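Putative sugar binding protein (Bacteroides vulgatus ATCC 8482, PDB 3KEZ) probably binds sugars or related nutrients at the bacterial outer membrane, as a calcium-containing member of the SusD family. Local coordinates at residues A[344-349]-A[403-408]; A[137-142]-A[210-215]. One frame throughout, in Å; residues are numbered along the deposited sequence.

How the contacts relate
Contacts 1 and 2 lie next to each other on one side of the chain's centre, their centres 9 Å apart, although contact 2 (137-142 with 210-215) closes along the sequence before contact 1 (344-349 with 403-408) opens. Two seams of plain packing join them. A347 CB of contact 1 lies 3.4 Å from Y212 O, where two helices meet, and on the loop side L139 CD1 reaches to 3.6 Å from R404 O. Contact 1 is buried and held by charge, contact 2 rests on van der Waals packing nearer the surface. Both are away from the calcium site of N261, Q322, E325, D329 and N331, and belong to the helical framework.

Contact 1 (A[344-349]-A[403-408])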
loop_
_atom_site.group_PDB
_atom_site.type_symbol
_atom_site.label_atom_id
_atom_site.label_comp_id
_atom_site.label_asym_id
_atom_site.label_seq_id
_atom_site.Cartn_x
_atom_site.Cartn_y
_atom_site.Cartn_z
ATOM N N ALA A 344 -0.458 -6.785 -13.883
ATOM C CA ALA A 344 -0.290 -7.247 -15.256
ATOM C C ALA A 344 -1.629 -7.588 -15.897
ATOM O O ALA A 344 -1.869 -7.226 -17.040
ATOM C CB ALA A 344 0.662 -8.455 -15.335
ATOM N N ALA A 345 -2.536 -8.193 -15.121
ATOM C CA ALA A 345 -3.863 -8.542 -15.625
ATOM C C ALA A 345 -4.658 -7.309 -16.015
ATOM O O ALA A 345 -5.213 -7.245 -17.116
ATOM C CB ALA A 345 -4.625 -9.375 -14.621
ATOM N N GLU A 346 -4.671 -6.322 -15.132
ATOM C CA GLU A 346 -5.349 -5.062 -15.392
ATOM C C GLU A 346 -4.781 -4.338 -16.629
ATOM O O GLU A 346 -5.524 -3.964 -17.538
ATOM C CB GLU A 346 -5.320 -4.155 -14.158
ATOM C CG GLU A 346 -6.042 -2.835 -14.383
ATOM C CD GLU A 346 -6.073 -1.902 -13.153
ATOM O OE1 GLU A 346 -5.980 -2.356 -11.994
ATOM O OE2 GLU A 346 -6.202 -0.680 -13.367
ATOM N N ALA A 347 -3.459 -4.215 -16.685
ATOM C CA ALA A 347 -2.801 -3.543 -17.808
ATOM C C ALA A 347 -3.023 -4.302 -19.127
ATOM O O ALA A 347 -3.155 -3.677 -20.171
ATOM C CB ALA A 347 -1.302 -3.374 -17.534
ATOM N N ALA A 348 -3.066 -5.636 -19.074
ATOM C CA ALA A 348 -3.390 -6.444 -20.246
ATOM C C ALA A 348 -4.807 -6.132 -20.756
ATOM O O ALA A 348 -5.008 -5.925 -21.973
ATOM C CB ALA A 348 -3.251 -7.939 -19.939
ATOM N N VAL A 349 -5.770 -6.078 -19.843
ATOM C CA VAL A 349 -7.153 -5.764 -20.212
ATOM C C VAL A 349 -7.185 -4.398 -20.860
ATOM O O VAL A 349 -7.748 -4.214 -21.949
ATOM C CB VAL A 349 -8.079 -5.756 -18.987
ATOM C CG1 VAL A 349 -9.464 -5.062 -19.359
ATOM C CG2 VAL A 349 -8.294 -7.200 -18.505
ATOM N N ILE A 403 -11.799 4.396 -6.916
ATOM C CA ILE A 403 -11.854 5.834 -7.139
ATOM C C ILE A 403 -10.962 6.221 -8.340
ATOM O O ILE A 403 -11.347 7.063 -9.148
ATOM C CB ILE A 403 -11.468 6.628 -5.872
ATOM C CG1 ILE A 403 -12.544 6.512 -4.777
ATOM C CG2 ILE A 403 -11.190 8.109 -6.224
ATOM C CD1 ILE A 403 -13.973 7.093 -5.142
ATOM N N ARG A 404 -9.806 5.569 -8.472
ATOM C CA ARG A 404 -8.823 5.931 -9.498
ATOM C C ARG A 404 -9.329 5.659 -10.889
ATOM O O ARG A 404 -8.839 6.221 -11.888
ATOM C CB ARG A 404 -7.503 5.186 -9.261
ATOM C CG ARG A 404 -7.478 3.693 -9.604
ATOM C CD ARG A 404 -6.124 3.117 -9.178
ATOM N NE ARG A 404 -6.101 1.658 -9.098
ATOM C CZ ARG A 404 -6.013 0.819 -10.136
ATOM N NH1 ARG A 404 -6.070 1.251 -11.385
ATOM N NH2 ARG A 404 -6.015 -0.486 -9.904
ATOM N N ASN A 405 -10.271 4.721 -10.964
ATOM C CA ASN A 405 -10.868 4.323 -12.216
ATOM C C ASN A 405 -12.156 5.061 -12.546
ATOM O O ASN A 405 -12.886 4.665 -13.475
ATOM C CB ASN A 405 -11.061 2.797 -12.207
ATOM C CG ASN A 405 -9.769 2.069 -12.373
ATOM O OD1 ASN A 405 -9.077 2.263 -13.372
ATOM N ND2 ASN A 405 -9.424 1.228 -11.413
ATOM N N GLY A 406 -12.441 6.138 -11.830
ATOM C CA GLY A 406 -13.689 6.873 -12.026
ATOM C C GLY A 406 -14.943 6.079 -11.709
ATOM O O GLY A 406 -16.040 6.345 -12.236
HETATM N N MSE A 407 -14.791 5.113 -10.813
HETATM C CA MSE A 407 -15.898 4.342 -10.371
HETATM C C MSE A 407 -16.423 4.904 -9.056
HETATM O O MSE A 407 -15.739 5.675 -8.378
HETATM C CB MSE A 407 -15.501 2.878 -10.257
HETATM C CG MSE A 407 -15.158 2.253 -11.587
HETATM SE SE MSE A 407 -14.348 0.537 -11.311
HETATM C CE MSE A 407 -14.194 -0.055 -13.086
ATOM N N THR A 408 -17.664 4.557 -8.725
ATOM C CA THR A 408 -18.308 5.020 -7.496
ATOM C C THR A 408 -18.150 3.937 -6.420
ATOM O O THR A 408 -18.534 2.792 -6.637
ATOM C CB THR A 408 -19.799 5.305 -7.733
ATOM O OG1 THR A 408 -19.938 6.194 -8.862
ATOM C CG2 THR A 408 -20.497 5.922 -6.490
HETATM O O HOH W 1 -7.434 0.850 -14.963
#
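E346 and R404 meet end-on in a buried, two-pronged salt bridge: NH2 donates to OE1 and NH1 to OE2, each at 2.8 Å, with nearly straight N-H...O angles of 175° and 168°. Both carboxylate oxygens use their syn lone pairs, and the two groups are nearly coplanar. With CG anti to the backbone N (chi1 -179°) and the chain extended beyond it, glutamate carries its carboxylate straight off the helix to meet R404, which comes from the opposite direction. Replacing E346 with alanine would remove both acceptors and is likely to leave NH1 and NH2 without this carboxylate, though the salt bridge of R404 NE to D401 would remain. Arginine suits its side because its flat end offers two parallel N-H groups. The N405 side is looser and nearer solvent. Its OD1 stands 4.1 Å from E346 OE2, and a water donates to both, while ND2 lies above one guanidinium face, offset toward its rim, and bonds to D401 O. Beyond it G406, whose positive phi suits glycine, closes helix 398-403 in a Schellman motif. The bridge ties helix 337-350 to this helix end, with helices 195-209 and 381-392 packing on it through L207 and L381.

Contact 2 (A[137-142]-A[210-215]); sequences PYLKDN and GEYNEA
L139 carries the contact by van der Waals packing, its CD1 methyl lying against the backbone at G210, 4.1 Å from G210 N, and near the hydroxyl end of Y212, 4.3 Å from Y212 OH. The side chain leaves the short helix 138-141 with CG anti to the carbonyl carbon (chi1 -67°), which sends both methyls toward the bend at G210. A branched aliphatic residue fits, since one methyl meets the turn and tyrosine while the other, CD2, sits 4.2 Å from G210 CA and in plane at the edge of the Y138 ring. No hydrogen bond crosses between the two segments, and the area buried is small.

Of the aromatic rings, that of Y212 lies back over its own turn: G210 C is 3.8 Å above the plane of the Y212 ring, toward its rim, and the hydroxyl end comes near L139. In the other segment, N142 C sits above one face of the Y138 ring, toward its rim, and this ring also meets that of Y170.

Backbone shape explains the glycine. G210 ends helix 195-209 in a Schellman motif with positive phi (76°), and a side chain there would come too close to L139 CD2. E211 then takes the N-cap position of the next helix, its carbonyl oxygen accepting from A215 N at 2.8 Å. P137 precedes the weakly bonded helix 138-141, where a residue without an N-H costs no helix bond; its O accepts from K140 N.

Charged and polar ends turn to other partners: E211 pairs with K209, K140 NZ bonds to W433 O while its side chain also makes a cation-pi contact with Y136, and D141 bonds to S145. The contact thus sets helix 138-141 against the bend between helices 195-209 and 212-229, while Y212 also touches L207 of helix 195-209 and Q350 of helix 337-350.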
loop_
_atom_site.group_PDB
_atom_site.type_symbol
_atom_site.label_atom_id
_atom_site.label_comp_id
_atom_site.label_asym_id
_atom_site.label_seq_id
_atom_site.Cartn_x
_atom_site.Cartn_y
_atom_site.Cartn_z
ATOM N N PRO A 137 -7.334 11.779 -7.589
ATOM C CA PRO A 137 -6.683 10.810 -8.495
ATOM C C PRO A 137 -6.318 11.422 -9.826
ATOM O O PRO A 137 -7.085 12.223 -10.387
ATOM C CB PRO A 137 -7.761 9.743 -8.708
ATOM C CG PRO A 137 -9.025 10.378 -8.274
ATOM C CD PRO A 137 -8.696 11.372 -7.243
ATOM N N TYR A 138 -5.173 11.008 -10.333
ATOM C CA TYR A 138 -4.599 11.502 -11.569
ATOM C C TYR A 138 -5.632 11.554 -12.692
ATOM O O TYR A 138 -5.835 12.610 -13.305
ATOM C CB TYR A 138 -3.419 10.622 -11.982
ATOM C CG TYR A 138 -2.736 11.158 -13.205
ATOM C CD1 TYR A 138 -3.196 10.822 -14.475
ATOM C CD2 TYR A 138 -1.660 12.062 -13.101
ATOM C CE1 TYR A 138 -2.607 11.332 -15.597
ATOM C CE2 TYR A 138 -1.077 12.583 -14.228
ATOM C CZ TYR A 138 -1.568 12.218 -15.475
ATOM O OH TYR A 138 -1.033 12.719 -16.617
ATOM N N LEU A 139 -6.317 10.426 -12.931
ATOM C CA LEU A 139 -7.215 10.326 -14.070
ATOM C C LEU A 139 -8.494 11.156 -13.979
ATOM O O LEU A 139 -9.198 11.297 -14.972
ATOM C CB LEU A 139 -7.551 8.871 -14.368
ATOM C CG LEU A 139 -6.368 8.092 -14.839
ATOM C CD1 LEU A 139 -6.772 6.639 -14.806
ATOM C CD2 LEU A 139 -5.971 8.613 -16.298
ATOM N N LYS A 140 -8.781 11.744 -12.829
ATOM C CA LYS A 140 -9.883 12.719 -12.741
ATOM C C LYS A 140 -9.694 13.889 -13.727
ATOM O O LYS A 140 -10.642 14.316 -14.401
ATOM C CB LYS A 140 -10.025 13.266 -11.315
ATOM C CG LYS A 140 -11.212 14.212 -11.104
ATOM C CD LYS A 140 -11.386 14.627 -9.644
ATOM C CE LYS A 140 -12.572 15.547 -9.381
ATOM N NZ LYS A 140 -12.498 16.174 -8.024
ATOM N N ASP A 141 -8.464 14.370 -13.833
ATOM C CA ASP A 141 -8.176 15.532 -14.657
ATOM C C ASP A 141 -6.733 15.555 -15.148
ATOM O O ASP A 141 -6.132 16.610 -15.236
ATOM C CB ASP A 141 -8.426 16.790 -13.818
ATOM C CG ASP A 141 -7.663 16.749 -12.488
ATOM O OD1 ASP A 141 -6.833 15.795 -12.248
ATOM O OD2 ASP A 141 -7.943 17.622 -11.674
ATOM N N ASN A 142 -6.170 14.387 -15.417
ATOM C CA ASN A 142 -4.746 14.244 -15.794
ATOM C C ASN A 142 -3.768 14.962 -14.897
ATOM O O ASN A 142 -2.806 15.560 -15.384
ATOM C CB ASN A 142 -4.518 14.607 -17.262
ATOM C CG ASN A 142 -5.209 13.641 -18.198
ATOM O OD1 ASN A 142 -5.423 12.450 -17.859
ATOM N ND2 ASN A 142 -5.620 14.151 -19.368
ATOM N N GLY A 210 -2.859 5.780 -15.719
ATOM C CA GLY A 210 -3.367 5.373 -17.028
ATOM C C GLY A 210 -2.308 5.059 -18.057
ATOM O O GLY A 210 -2.604 5.063 -19.251
ATOM N N GLU A 211 -1.076 4.804 -17.615
ATOM C CA GLU A 211 0.023 4.421 -18.534
ATOM C C GLU A 211 0.126 2.895 -18.599
ATOM O O GLU A 211 1.036 2.295 -18.039
ATOM C CB GLU A 211 1.339 5.081 -18.091
ATOM C CG GLU A 211 1.193 6.618 -18.205
ATOM C CD GLU A 211 2.468 7.386 -18.463
ATOM O OE1 GLU A 211 3.544 7.056 -17.919
ATOM O OE2 GLU A 211 2.368 8.380 -19.209
ATOM N N TYR A 212 -0.835 2.289 -19.297
ATOM C CA TYR A 212 -1.031 0.849 -19.244
ATOM C C TYR A 212 0.056 0.037 -19.874
ATOM O O TYR A 212 0.387 -1.017 -19.345
ATOM C CB TYR A 212 -2.374 0.471 -19.829
ATOM C CG TYR A 212 -3.452 1.079 -19.010
ATOM C CD1 TYR A 212 -3.664 0.663 -17.696
ATOM C CD2 TYR A 212 -4.248 2.091 -19.517
ATOM C CE1 TYR A 212 -4.624 1.226 -16.932
ATOM C CE2 TYR A 212 -5.233 2.660 -18.749
ATOM C CZ TYR A 212 -5.418 2.229 -17.468
ATOM O OH TYR A 212 -6.368 2.846 -16.703
ATOM N N ASN A 213 0.610 0.504 -20.993
ATOM C CA ASN A 213 1.775 -0.199 -21.572
ATOM C C ASN A 213 2.948 -0.304 -20.616
ATOM O O ASN A 213 3.603 -1.343 -20.535
ATOM C CB ASN A 213 2.242 0.452 -22.852
ATOM C CG ASN A 213 1.176 0.478 -23.916
ATOM O OD1 ASN A 213 0.477 -0.523 -24.159
ATOM N ND2 ASN A 213 1.063 1.612 -24.587
ATOM N N GLU A 214 3.255 0.803 -19.950
ATOM C CA GLU A 214 4.353 0.874 -19.009
ATOM C C GLU A 214 3.990 0.072 -17.730
ATOM O O GLU A 214 4.847 -0.635 -17.170
ATOM C CB GLU A 214 4.629 2.351 -18.668
ATOM C CG GLU A 214 5.158 3.184 -19.854
ATOM C CD GLU A 214 4.073 3.785 -20.786
ATOM O OE1 GLU A 214 2.838 3.504 -20.667
ATOM O OE2 GLU A 214 4.477 4.554 -21.694
ATOM N N ALA A 215 2.740 0.172 -17.271
ATOM C CA ALA A 215 2.285 -0.669 -16.167
ATOM C C ALA A 215 2.548 -2.162 -16.502
ATOM O O ALA A 215 3.077 -2.907 -15.683
ATOM C CB ALA A 215 0.844 -0.474 -15.885
#